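Local coordinates for endoglucanase (Komagataeibacter sucrofermentans, PDB 6VC5), which probably hydrolyses internal beta-1,4-glucosidic linkages in cellulose and related beta-glucans, as a family 8 glycoside hydrolase, at residues A84-I96 and T135-K147. Sequence-based numbering, arbitrary orientation.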
loop_
_atom_site.group_PDB
_atom_site.type_symbol
_atom_site.label_atom_id
_atom_site.label_comp_id
_atom_site.label_asym_id
_atom_site.label_seq_id
_atom_site.Cartn_x
_atom_site.Cartn_y
_atom_site.Cartn_z
ATOM N N ALA A 84 -17.883 5.871 -12.133
ATOM C CA ALA A 84 -18.946 6.711 -11.599
ATOM C C ALA A 84 -18.665 7.214 -10.190
ATOM O O ALA A 84 -19.180 8.274 -9.812
ATOM C CB ALA A 84 -20.277 5.950 -11.612
ATOM N N ASP A 85 -17.878 6.483 -9.407
ATOM C CA ASP A 85 -17.510 6.894 -8.055
ATOM C C ASP A 85 -16.158 7.588 -8.139
ATOM O O ASP A 85 -15.149 6.948 -8.459
ATOM C CB ASP A 85 -17.430 5.677 -7.128
ATOM C CG ASP A 85 -17.062 6.042 -5.694
ATOM O OD1 ASP A 85 -16.943 7.248 -5.371
ATOM O OD2 ASP A 85 -16.925 5.108 -4.870
ATOM N N LYS A 86 -16.132 8.888 -7.840
ATOM C CA LYS A 86 -14.897 9.654 -7.963
ATOM C C LYS A 86 -14.027 9.602 -6.715
ATOM O O LYS A 86 -12.944 10.200 -6.713
ATOM C CB LYS A 86 -15.198 11.113 -8.322
ATOM C CG LYS A 86 -16.033 11.288 -9.593
ATOM C CD LYS A 86 -15.391 10.633 -10.805
ATOM C CE LYS A 86 -16.173 10.976 -12.068
ATOM N NZ LYS A 86 -15.678 10.238 -13.266
ATOM N N ASN A 87 -14.460 8.912 -5.658
ATOM C CA ASN A 87 -13.640 8.804 -4.457
ATOM C C ASN A 87 -12.285 8.183 -4.799
ATOM O O ASN A 87 -12.181 7.304 -5.661
ATOM C CB ASN A 87 -14.372 7.949 -3.416
ATOM C CG ASN A 87 -13.862 8.170 -2.008
ATOM O OD1 ASN A 87 -13.216 9.172 -1.721
ATOM N ND2 ASN A 87 -14.173 7.238 -1.113
ATOM N N ASN A 88 -11.242 8.647 -4.124
ATOM C CA ASN A 88 -9.894 8.140 -4.321
ATOM C C ASN A 88 -9.511 7.201 -3.184
ATOM O O ASN A 88 -10.181 7.123 -2.144
ATOM C CB ASN A 88 -8.905 9.303 -4.383
ATOM C CG ASN A 88 -8.776 9.997 -3.052
ATOM O OD1 ASN A 88 -9.758 10.542 -2.530
ATOM N ND2 ASN A 88 -7.569 9.959 -2.474
ATOM N N ALA A 89 -8.430 6.463 -3.407
ATOM C CA ALA A 89 -7.788 5.655 -2.378
ATOM C C ALA A 89 -6.343 6.119 -2.300
ATOM O O ALA A 89 -5.587 5.986 -3.270
ATOM C CB ALA A 89 -7.859 4.157 -2.692
ATOM N N THR A 90 -5.959 6.657 -1.144
ATOM C CA THR A 90 -4.668 7.322 -1.043
ATOM C C THR A 90 -3.498 6.371 -1.295
ATOM O O THR A 90 -2.453 6.804 -1.794
ATOM C CB THR A 90 -4.592 7.998 0.322
ATOM O OG1 THR A 90 -5.647 8.967 0.411
ATOM C CG2 THR A 90 -3.263 8.723 0.514
ATOM N N ASP A 91 -3.645 5.078 -0.989
ATOM C CA ASP A 91 -2.542 4.169 -1.273
ATOM C C ASP A 91 -2.337 4.001 -2.773
ATOM O O ASP A 91 -1.196 3.938 -3.237
ATOM C CB ASP A 91 -2.687 2.839 -0.521
ATOM C CG ASP A 91 -3.843 1.981 -1.006
ATOM O OD1 ASP A 91 -4.866 2.518 -1.479
ATOM O OD2 ASP A 91 -3.727 0.740 -0.853
ATOM N N GLY A 92 -3.425 3.961 -3.546
ATOM C CA GLY A 92 -3.281 3.953 -4.995
ATOM C C GLY A 92 -2.593 5.200 -5.517
ATOM O O GLY A 92 -1.671 5.122 -6.338
ATOM N N ASP A 93 -3.017 6.370 -5.031
ATOM C CA ASP A 93 -2.367 7.622 -5.420
ATOM C C ASP A 93 -0.863 7.575 -5.139
ATOM O O ASP A 93 -0.041 7.940 -5.996
ATOM C CB ASP A 93 -3.005 8.801 -4.673
ATOM C CG ASP A 93 -4.533 8.885 -4.841
ATOM O OD1 ASP A 93 -5.062 8.563 -5.926
ATOM O OD2 ASP A 93 -5.212 9.315 -3.878
ATOM N N LEU A 94 -0.479 7.099 -3.946
ATOM C CA LEU A 94 0.931 7.102 -3.549
ATOM C C LEU A 94 1.747 6.049 -4.296
ATOM O O LEU A 94 2.936 6.266 -4.560
ATOM C CB LEU A 94 1.037 6.867 -2.040
ATOM C CG LEU A 94 0.637 8.063 -1.184
ATOM C CD1 LEU A 94 0.625 7.653 0.280
ATOM C CD2 LEU A 94 1.543 9.277 -1.401
ATOM N N LEU A 95 1.136 4.909 -4.635
ATOM C CA LEU A 95 1.837 3.882 -5.409
ATOM C C LEU A 95 2.106 4.348 -6.833
ATOM O O LEU A 95 3.210 4.145 -7.364
ATOM C CB LEU A 95 1.015 2.591 -5.418
ATOM C CG LEU A 95 1.014 1.814 -4.102
ATOM C CD1 LEU A 95 -0.188 0.875 -4.119
ATOM C CD2 LEU A 95 2.313 1.042 -3.906
ATOM N N ILE A 96 1.103 4.967 -7.468
ATOM C CA ILE A 96 1.275 5.514 -8.810
ATOM C C ILE A 96 2.369 6.582 -8.808
ATOM O O ILE A 96 3.242 6.605 -9.683
ATOM C CB ILE A 96 -0.076 6.045 -9.328
ATOM C CG1 ILE A 96 -1.038 4.880 -9.584
ATOM C CG2 ILE A 96 0.125 6.873 -10.580
ATOM C CD1 ILE A 96 -2.489 5.314 -9.835
ATOM N N THR A 135 -0.441 15.612 12.146
ATOM C CA THR A 135 -0.932 15.765 10.785
ATOM C C THR A 135 -1.086 14.354 10.243
ATOM O O THR A 135 -0.110 13.596 10.222
ATOM C CB THR A 135 0.067 16.541 9.932
ATOM O OG1 THR A 135 0.230 17.858 10.477
ATOM C CG2 THR A 135 -0.442 16.644 8.507
ATOM N N VAL A 136 -2.306 13.992 9.851
ATOM C CA VAL A 136 -2.615 12.620 9.455
ATOM C C VAL A 136 -2.826 12.548 7.952
ATOM O O VAL A 136 -3.135 13.541 7.284
ATOM C CB VAL A 136 -3.826 12.010 10.198
ATOM C CG1 VAL A 136 -3.653 12.125 11.706
ATOM C CG2 VAL A 136 -5.116 12.661 9.731
ATOM N N LEU A 137 -2.657 11.335 7.422
ATOM C CA LEU A 137 -2.920 11.018 6.024
ATOM C C LEU A 137 -4.277 10.325 5.918
ATOM O O LEU A 137 -4.448 9.207 6.420
ATOM C CB LEU A 137 -1.816 10.092 5.521
ATOM C CG LEU A 137 -1.805 9.821 4.023
ATOM C CD1 LEU A 137 -1.354 11.070 3.277
ATOM C CD2 LEU A 137 -0.882 8.642 3.727
ATOM N N LEU A 138 -5.246 10.986 5.252
ATOM C CA LEU A 138 -6.585 10.426 5.088
ATOM C C LEU A 138 -6.582 9.330 4.020
ATOM O O LEU A 138 -5.850 9.424 3.030
ATOM C CB LEU A 138 -7.551 11.523 4.652
ATOM C CG LEU A 138 -7.667 12.720 5.581
ATOM C CD1 LEU A 138 -8.537 13.810 4.964
ATOM C CD2 LEU A 138 -8.241 12.235 6.908
ATOM N N PRO A 139 -7.397 8.282 4.191
ATOM C CA PRO A 139 -7.427 7.194 3.197
ATOM C C PRO A 139 -8.177 7.536 1.927
ATOM O O PRO A 139 -8.051 6.793 0.945
ATOM C CB PRO A 139 -8.148 6.043 3.925
ATOM C CG PRO A 139 -8.390 6.501 5.312
ATOM C CD PRO A 139 -8.184 7.969 5.398
ATOM N N GLY A 140 -8.957 8.609 1.922
ATOM C CA GLY A 140 -9.751 8.988 0.759
ATOM C C GLY A 140 -10.578 10.215 1.096
ATOM O O GLY A 140 -10.696 10.624 2.256
ATOM N N ALA A 141 -11.190 10.783 0.057
ATOM C CA ALA A 141 -11.920 12.037 0.225
ATOM C C ALA A 141 -13.280 11.871 0.890
ATOM O O ALA A 141 -13.748 12.802 1.561
ATOM C CB ALA A 141 -12.115 12.723 -1.128
ATOM N N VAL A 142 -13.941 10.731 0.716
ATOM C CA VAL A 142 -15.315 10.560 1.175
ATOM C C VAL A 142 -15.404 9.312 2.043
ATOM O O VAL A 142 -14.896 8.249 1.661
ATOM C CB VAL A 142 -16.290 10.468 -0.016
ATOM C CG1 VAL A 142 -17.700 10.127 0.453
ATOM C CG2 VAL A 142 -16.293 11.771 -0.796
ATOM N N GLY A 143 -16.042 9.449 3.205
ATOM C CA GLY A 143 -16.394 8.313 4.040
ATOM C C GLY A 143 -15.454 8.017 5.189
ATOM O O GLY A 143 -15.655 7.013 5.884
ATOM N N PHE A 144 -14.453 8.865 5.432
ATOM C CA PHE A 144 -13.460 8.623 6.475
ATOM C C PHE A 144 -13.327 9.755 7.481
ATOM O O PHE A 144 -12.632 9.584 8.485
ATOM C CB PHE A 144 -12.086 8.354 5.853
ATOM C CG PHE A 144 -12.102 7.245 4.855
ATOM C CD1 PHE A 144 -12.171 5.931 5.280
ATOM C CD2 PHE A 144 -12.070 7.511 3.496
ATOM C CE1 PHE A 144 -12.183 4.885 4.371
ATOM C CE2 PHE A 144 -12.081 6.474 2.580
ATOM C CZ PHE A 144 -12.140 5.159 3.025
ATOM N N LEU A 145 -13.958 10.896 7.257
ATOM C CA LEU A 145 -13.798 12.041 8.144
ATOM C C LEU A 145 -15.170 12.612 8.459
ATOM O O LEU A 145 -15.918 12.977 7.545
ATOM C CB LEU A 145 -12.915 13.112 7.497
ATOM C CG LEU A 145 -12.634 14.380 8.304
ATOM C CD1 LEU A 145 -11.852 14.046 9.571
ATOM C CD2 LEU A 145 -11.871 15.376 7.447
ATOM N N THR A 146 -15.504 12.682 9.741
ATOM C CA THR A 146 -16.693 13.384 10.198
ATOM C C THR A 146 -16.261 14.497 11.144
ATOM O O THR A 146 -15.074 14.693 11.403
ATOM C CB THR A 146 -17.676 12.434 10.897
ATOM O OG1 THR A 146 -17.226 12.161 12.232
ATOM C CG2 THR A 146 -17.827 11.125 10.137
ATOM N N LYS A 147 -17.237 15.230 11.675
ATOM C CA LYS A 147 -16.905 16.247 12.664
ATOM C C LYS A 147 -16.422 15.642 13.975
ATOM O O LYS A 147 -15.805 16.353 14.776
ATOM C CB LYS A 147 -18.105 17.165 12.923
ATOM C CG LYS A 147 -19.306 16.466 13.539
ATOM C CD LYS A 147 -20.423 17.468 13.835
ATOM C CE LYS A 147 -21.471 16.884 14.770
ATOM N NZ LYS A 147 -20.918 16.586 16.127
#
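N87 lays its amide along the backbone of V142. N87 OD1 accepts from V142 N at 3.0 Å, with the donor above the carbonyl plane. Its ND2 returns a weak bond to V142 O. CG stands anti to the backbone N (chi1 -160°), which carries the amide across to the 135-147 segment. The Asx turn, D85 OD1 to N87 N, braces the backbone just before it.

N88 is a buried bridge. N88 OD1 takes A141 N at 3.0 Å, the donor tilted from the carbonyl plane. N88 ND2 bonds D93 OD2 at 2.8 Å, with OD2 lying close to the N88 amide plane. A leucine in its place would probably leave A141 N without this acceptor and D93 OD2 without this donor.

T90 grips two successive carbonyls. T90 OG1 donates to L138 O at 2.7 Å, and the backbone N of T90 donates to P139 O at 3.0 Å. T90 CG2, anti to the backbone N, crosses L137 obliquely and meets L137 CG at 4.0 Å. L94 CD1 and L137 CD2 then meet tip to tip at 3.9 Å, beside helix 110-126. P139 CB sits over the centre of one face of the F144 ring.

A89 is the N-cap of helix 90-106. The arrangement joins the first two turns of that helix, and the loop before it, to the loop leaving the 128-137 beta hairpin in the (alpha/alpha)6 barrel characteristic of family 8.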